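Local coordinates for tetratricopeptide TPR_2 repeat protein (Thermobaculum terrenum, PDB 5DJS) that combines tetratricopeptide repeats with a GT-B-fold region of glycosyl transferase family 41 and holds uridine-5'-diphosphate in a pocket, at residues G329-I342 with L357-L369. The protein carries 1 engineered substitution. Sequence-based numbering, arbitrary orientation.
Sequences GFPVFGCFNRLSMI and LPRARLRLIATGL. Engineered in segment 329-342: Met-341 (natural residue Lys). With UDP (uridine-5'-diphosphate), chain E.
Strands 332-335 and 361-365 pair in parallel as neighbours in the six-stranded parallel sheet of the Rossmann-like half of the GT-B fold that carries the UDP pocket, and helix 344-356 makes the crossover between them, giving a beta-alpha-beta unit. Four backbone hydrogen bonds join them: Arg-361 N to Pro-331 O, Phe-333 N to Arg-361 O (2.8 Å), Arg-363 N to Phe-333 O and Cys-335 N to Arg-363 O (3.0 Å). The last is the straightest, with 167° at the hydrogen.

Phe-333, Cys-335, Leu-362 and Leu-364 share the face that helix 344-356 covers through Trp-350 and Ile-353. The Phe-333 ring presents its edge to Leu-357, whose CD1 lies in the ring plane 3.8 Å from CE2. Nearer the strand, Leu-362 CD1 packs against Phe-333 CB, and Leu-364 CD2 against Cys-335 CB. On the other face, the guanidinium of Arg-363 turns an edge toward Val-332, with NH1 3.8 Å from CG1, while Arg-361 forms a salt bridge with Glu-393 of the adjoining strand.

Phe-336 and Ile-365 lie side by side where the strands give way to loops. With CG1 set beside its own backbone N (chi1 -58°), Ile-365 lays CD1 over one face of the Phe-336 ring, 3.6 Å from the centroid, in a CH-pi contact. Its other branch, CG2, approaches UDP O4 at 3.7 Å. Farther on, Leu-339 rests on the loop that follows strand 361-365, CD1 against Thr-367 O and CD2 against Ala-366 CB.

Beside this apolar packing, Arg-338 grips the alpha phosphate with NE to UDP O1A (3.0 Å) and, weakly, with its backbone N to O2A; its NH1 is hydrogen-bonded to Tyr-123 OH. Apolar packing thus backs the carboxy-terminal ends of the strands, where the arginine probably offsets phosphate charge.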
loop_
_atom_site.group_PDB
_atom_site.type_symbol
_atom_site.label_atom_id
_atom_site.label_comp_id
_atom_site.label_asym_id
_atom_site.label_seq_id
_atom_site.Cartn_x
_atom_site.Cartn_y
_atom_site.Cartn_z
ATOM N N GLY A 329 3.148 -20.571 24.872
ATOM C CA GLY A 329 1.791 -21.100 25.016
ATOM C C GLY A 329 1.055 -21.228 23.689
ATOM O O GLY A 329 1.239 -20.407 22.792
ATOM N N PHE A 330 0.240 -22.274 23.565
ATOM C CA PHE A 330 -0.607 -22.511 22.393
ATOM C C PHE A 330 -1.968 -21.868 22.669
ATOM O O PHE A 330 -2.438 -21.940 23.808
ATOM C CB PHE A 330 -0.776 -24.034 22.177
ATOM C CG PHE A 330 -1.524 -24.412 20.911
ATOM C CD1 PHE A 330 -0.842 -24.580 19.699
ATOM C CD2 PHE A 330 -2.910 -24.618 20.931
ATOM C CE1 PHE A 330 -1.530 -24.924 18.538
ATOM C CE2 PHE A 330 -3.598 -24.962 19.771
ATOM C CZ PHE A 330 -2.910 -25.112 18.575
ATOM N N PRO A 331 -2.618 -21.226 21.690
ATOM C CA PRO A 331 -2.101 -20.947 20.341
ATOM C C PRO A 331 -1.384 -19.608 20.267
ATOM O O PRO A 331 -1.710 -18.698 21.028
ATOM C CB PRO A 331 -3.377 -20.876 19.497
ATOM C CG PRO A 331 -4.424 -20.413 20.455
ATOM C CD PRO A 331 -4.079 -21.056 21.767
ATOM N N VAL A 332 -0.422 -19.493 19.358
ATOM C CA VAL A 332 0.196 -18.206 19.035
ATOM C C VAL A 332 -0.568 -17.605 17.865
ATOM O O VAL A 332 -0.500 -18.126 16.752
ATOM C CB VAL A 332 1.690 -18.351 18.651
ATOM C CG1 VAL A 332 2.302 -16.998 18.293
ATOM C CG2 VAL A 332 2.476 -18.993 19.789
ATOM N N PHE A 333 -1.305 -16.527 18.129
ATOM C CA PHE A 333 -1.910 -15.698 17.077
ATOM C C PHE A 333 -0.885 -14.711 16.511
ATOM O O PHE A 333 0.026 -14.283 17.218
ATOM C CB PHE A 333 -3.116 -14.935 17.614
ATOM C CG PHE A 333 -4.316 -15.796 17.838
ATOM C CD1 PHE A 333 -5.046 -16.275 16.757
ATOM C CD2 PHE A 333 -4.728 -16.121 19.123
ATOM C CE1 PHE A 333 -6.167 -17.063 16.948
ATOM C CE2 PHE A 333 -5.848 -16.904 19.326
ATOM C CZ PHE A 333 -6.570 -17.377 18.237
ATOM N N GLY A 334 -1.048 -14.350 15.239
ATOM C CA GLY A 334 -0.098 -13.473 14.537
ATOM C C GLY A 334 -0.766 -12.442 13.635
ATOM O O GLY A 334 -1.815 -12.714 13.037
ATOM N N CYS A 335 -0.168 -11.247 13.562
ATOM C CA CYS A 335 -0.610 -10.192 12.632
ATOM C C CYS A 335 0.564 -9.314 12.240
ATOM O O CYS A 335 0.992 -8.468 13.019
ATOM C CB CYS A 335 -1.717 -9.329 13.236
ATOM S SG CYS A 335 -2.202 -7.983 12.139
ATOM N N PHE A 336 1.078 -9.514 11.026
ATOM C CA PHE A 336 2.291 -8.832 10.579
ATOM C C PHE A 336 1.998 -7.612 9.689
ATOM O O PHE A 336 2.744 -7.306 8.747
ATOM C CB PHE A 336 3.239 -9.828 9.888
ATOM C CG PHE A 336 3.599 -11.036 10.720
ATOM C CD1 PHE A 336 3.465 -11.057 12.120
ATOM C CD2 PHE A 336 4.115 -12.161 10.093
ATOM C CE1 PHE A 336 3.803 -12.186 12.851
ATOM C CE2 PHE A 336 4.462 -13.288 10.821
ATOM C CZ PHE A 336 4.310 -13.299 12.201
ATOM N N ASN A 337 0.940 -6.888 10.043
ATOM C CA ASN A 337 0.492 -5.714 9.306
ATOM C C ASN A 337 1.031 -4.384 9.875
ATOM O O ASN A 337 1.366 -4.280 11.065
ATOM C CB ASN A 337 -1.040 -5.699 9.270
ATOM C CG ASN A 337 -1.603 -6.704 8.293
ATOM O OD1 ASN A 337 -1.183 -6.744 7.148
ATOM N ND2 ASN A 337 -2.557 -7.507 8.728
ATOM N N ARG A 338 1.116 -3.389 8.988
ATOM C CA ARG A 338 1.438 -1.997 9.329
ATOM C C ARG A 338 0.620 -1.504 10.520
ATOM O O ARG A 338 -0.561 -1.865 10.666
ATOM C CB ARG A 338 1.139 -1.064 8.138
ATOM C CG ARG A 338 2.059 -1.236 6.939
ATOM C CD ARG A 338 1.866 -0.151 5.878
ATOM N NE ARG A 338 0.706 -0.368 4.986
ATOM C CZ ARG A 338 -0.366 0.422 4.879
ATOM N NH1 ARG A 338 -0.492 1.519 5.616
ATOM N NH2 ARG A 338 -1.335 0.116 4.023
ATOM N N LEU A 339 1.232 -0.646 11.335
ATOM C CA LEU A 339 0.594 -0.177 12.566
ATOM C C LEU A 339 -0.626 0.713 12.329
ATOM O O LEU A 339 -1.534 0.761 13.164
ATOM C CB LEU A 339 1.615 0.512 13.467
ATOM C CG LEU A 339 2.775 -0.399 13.913
ATOM C CD1 LEU A 339 3.796 0.401 14.699
ATOM C CD2 LEU A 339 2.306 -1.596 14.738
ATOM N N SER A 340 -0.670 1.375 11.174
ATOM C CA SER A 340 -1.844 2.160 10.764
ATOM C C SER A 340 -3.142 1.341 10.683
ATOM O O SER A 340 -4.247 1.869 10.898
ATOM C CB SER A 340 -1.571 2.832 9.417
ATOM O OG SER A 340 -0.729 2.023 8.624
ATOM N N MET A 341 -2.997 0.053 10.386
ATOM C CA MET A 341 -4.127 -0.857 10.240
ATOM C C MET A 341 -4.624 -1.421 11.578
ATOM O O MET A 341 -5.754 -1.909 11.657
ATOM C CB MET A 341 -3.719 -1.985 9.298
ATOM C CG MET A 341 -3.135 -1.476 7.981
ATOM S SD MET A 341 -3.221 -2.673 6.655
ATOM C CE MET A 341 -1.494 -3.012 6.425
ATOM N N ILE A 342 -3.786 -1.340 12.619
ATOM C CA ILE A 342 -4.106 -1.824 13.968
ATOM C C ILE A 342 -4.585 -0.659 14.841
ATOM O O ILE A 342 -3.788 -0.039 15.549
ATOM C CB ILE A 342 -2.875 -2.503 14.635
ATOM C CG1 ILE A 342 -2.313 -3.606 13.731
ATOM C CG2 ILE A 342 -3.240 -3.089 15.999
ATOM C CD1 ILE A 342 -0.878 -3.972 14.034
ATOM N N LEU A 357 -9.275 -17.188 25.368
ATOM C CA LEU A 357 -8.213 -18.198 25.247
ATOM C C LEU A 357 -7.037 -17.734 26.102
ATOM O O LEU A 357 -6.009 -17.290 25.571
ATOM C CB LEU A 357 -7.794 -18.382 23.785
ATOM C CG LEU A 357 -8.879 -18.916 22.843
ATOM C CD1 LEU A 357 -8.439 -18.778 21.394
ATOM C CD2 LEU A 357 -9.239 -20.359 23.159
ATOM N N PRO A 358 -7.178 -17.851 27.443
ATOM C CA PRO A 358 -6.316 -17.130 28.401
ATOM C C PRO A 358 -4.813 -17.468 28.382
ATOM O O PRO A 358 -4.028 -16.755 29.019
ATOM C CB PRO A 358 -6.939 -17.476 29.758
ATOM C CG PRO A 358 -7.605 -18.790 29.536
ATOM C CD PRO A 358 -8.126 -18.748 28.133
ATOM N N ARG A 359 -4.426 -18.537 27.680
ATOM C CA ARG A 359 -3.018 -18.898 27.504
ATOM C C ARG A 359 -2.433 -18.424 26.159
ATOM O O ARG A 359 -1.206 -18.415 25.983
ATOM C CB ARG A 359 -2.851 -20.419 27.656
ATOM C CG ARG A 359 -3.382 -20.978 28.977
ATOM C CD ARG A 359 -2.832 -22.363 29.301
ATOM N NE ARG A 359 -1.375 -22.354 29.538
ATOM C CZ ARG A 359 -0.434 -22.946 28.785
ATOM N NH1 ARG A 359 -0.734 -23.647 27.688
ATOM N NH2 ARG A 359 0.848 -22.840 29.143
ATOM N N ALA A 360 -3.299 -18.020 25.223
ATOM C CA ALA A 360 -2.863 -17.615 23.876
ATOM C C ALA A 360 -2.021 -16.339 23.896
ATOM O O ALA A 360 -2.237 -15.457 24.725
ATOM C CB ALA A 360 -4.064 -17.416 22.961
ATOM N N ARG A 361 -1.075 -16.260 22.967
ATOM C CA ARG A 361 -0.184 -15.117 22.824
ATOM C C ARG A 361 -0.399 -14.510 21.446
ATOM O O ARG A 361 -0.715 -15.238 20.512
ATOM C CB ARG A 361 1.268 -15.567 22.971
ATOM C CG ARG A 361 1.593 -16.172 24.330
ATOM C CD ARG A 361 2.966 -16.830 24.354
ATOM N NE ARG A 361 4.058 -15.890 24.105
ATOM C CZ ARG A 361 4.496 -14.958 24.966
ATOM N NH1 ARG A 361 3.941 -14.799 26.169
ATOM N NH2 ARG A 361 5.504 -14.159 24.616
ATOM N N LEU A 362 -0.242 -13.184 21.330
ATOM C CA LEU A 362 -0.360 -12.460 20.051
ATOM C C LEU A 362 0.985 -11.892 19.626
ATOM O O LEU A 362 1.676 -11.253 20.422
ATOM C CB LEU A 362 -1.375 -11.330 20.164
ATOM C CG LEU A 362 -1.619 -10.465 18.925
ATOM C CD1 LEU A 362 -2.110 -11.274 17.728
ATOM C CD2 LEU A 362 -2.626 -9.382 19.263
ATOM N N ARG A 363 1.333 -12.111 18.361
ATOM C CA ARG A 363 2.642 -11.770 17.808
ATOM C C ARG A 363 2.499 -10.730 16.694
ATOM O O ARG A 363 2.012 -11.049 15.610
ATOM C CB ARG A 363 3.271 -13.041 17.244
ATOM C CG ARG A 363 4.691 -12.891 16.710
ATOM C CD ARG A 363 5.738 -13.309 17.727
ATOM N NE ARG A 363 6.813 -14.078 17.097
ATOM C CZ ARG A 363 6.908 -15.412 17.061
ATOM N NH1 ARG A 363 5.995 -16.202 17.634
ATOM N NH2 ARG A 363 7.946 -15.968 16.436
ATOM N N LEU A 364 2.920 -9.495 16.962
ATOM C CA LEU A 364 2.907 -8.430 15.954
ATOM C C LEU A 364 4.319 -8.156 15.465
ATOM O O LEU A 364 5.268 -8.148 16.256
ATOM C CB LEU A 364 2.300 -7.145 16.512
ATOM C CG LEU A 364 0.957 -7.253 17.223
ATOM C CD1 LEU A 364 0.495 -5.873 17.669
ATOM C CD2 LEU A 364 -0.092 -7.900 16.332
ATOM N N ILE A 365 4.454 -7.953 14.158
ATOM C CA ILE A 365 5.730 -7.575 13.550
ATOM C C ILE A 365 5.461 -6.473 12.541
ATOM O O ILE A 365 4.720 -6.673 11.571
ATOM C CB ILE A 365 6.415 -8.747 12.824
ATOM C CG1 ILE A 365 6.664 -9.922 13.779
ATOM C CG2 ILE A 365 7.743 -8.287 12.234
ATOM C CD1 ILE A 365 7.017 -11.216 13.080
ATOM N N ALA A 366 6.085 -5.320 12.757
ATOM C CA ALA A 366 5.831 -4.124 11.948
ATOM C C ALA A 366 6.900 -3.057 12.197
ATOM O O ALA A 366 7.687 -3.143 13.148
ATOM C CB ALA A 366 4.449 -3.562 12.247
ATOM N N THR A 367 6.912 -2.048 11.339
ATOM C CA THR A 367 7.862 -0.949 11.448
ATOM C C THR A 367 7.353 -0.035 12.534
ATOM O O THR A 367 6.154 0.235 12.580
ATOM C CB THR A 367 7.917 -0.141 10.152
ATOM O OG1 THR A 367 6.587 0.274 9.829
ATOM C CG2 THR A 367 8.470 -0.983 9.012
ATOM N N GLY A 368 8.253 0.429 13.397
ATOM C CA GLY A 368 7.882 1.252 14.546
ATOM C C GLY A 368 7.973 0.515 15.862
ATOM O O GLY A 368 8.141 1.149 16.903
ATOM N N LEU A 369 7.910 -0.815 15.828
ATOM C CA LEU A 369 8.012 -1.615 17.049
ATOM C C LEU A 369 9.405 -1.699 17.649
ATOM O O LEU A 369 9.541 -2.130 18.787
ATOM C CB LEU A 369 7.421 -3.000 16.820
ATOM C CG LEU A 369 5.914 -2.975 16.547
ATOM C CD1 LEU A 369 5.422 -4.377 16.253
ATOM C CD2 LEU A 369 5.125 -2.375 17.706
HETATM N N1 UDP E . 7.562 -6.739 5.378
HETATM C C2 UDP E . 8.914 -6.925 5.788
HETATM N N3 UDP E . 9.246 -6.797 7.086
HETATM C C4 UDP E . 8.319 -6.499 8.011
HETATM C C5 UDP E . 6.990 -6.316 7.653
HETATM C C6 UDP E . 6.632 -6.443 6.316
HETATM O O2 UDP E . 9.817 -7.204 4.962
HETATM O O4 UDP E . 8.642 -6.385 9.203
HETATM C "C1'" UDP E . 7.188 -6.884 3.954
HETATM C "C2'" UDP E . 6.250 -8.065 3.800
HETATM O "O2'" UDP E . 6.692 -8.806 2.660
HETATM C "C3'" UDP E . 4.868 -7.438 3.661
HETATM C "C4'" UDP E . 5.121 -6.023 3.141
HETATM O "O4'" UDP E . 6.499 -5.739 3.423
HETATM O "O3'" UDP E . 4.019 -8.167 2.784
HETATM C "C5'" UDP E . 4.267 -4.915 3.761
HETATM O "O5'" UDP E . 2.942 -5.334 4.085
HETATM P PA UDP E . 2.021 -4.398 5.034
HETATM O O1A UDP E . 1.867 -3.073 4.328
HETATM O O2A UDP E . 2.613 -4.457 6.424
HETATM O O3A UDP E . 0.566 -5.102 5.139
HETATM P PB UDP E . -0.352 -5.508 3.872
HETATM O O1B UDP E . 0.541 -6.252 2.923
HETATM O O2B UDP E . -1.378 -6.415 4.466
HETATM O O3B UDP E . -0.899 -4.200 3.353
#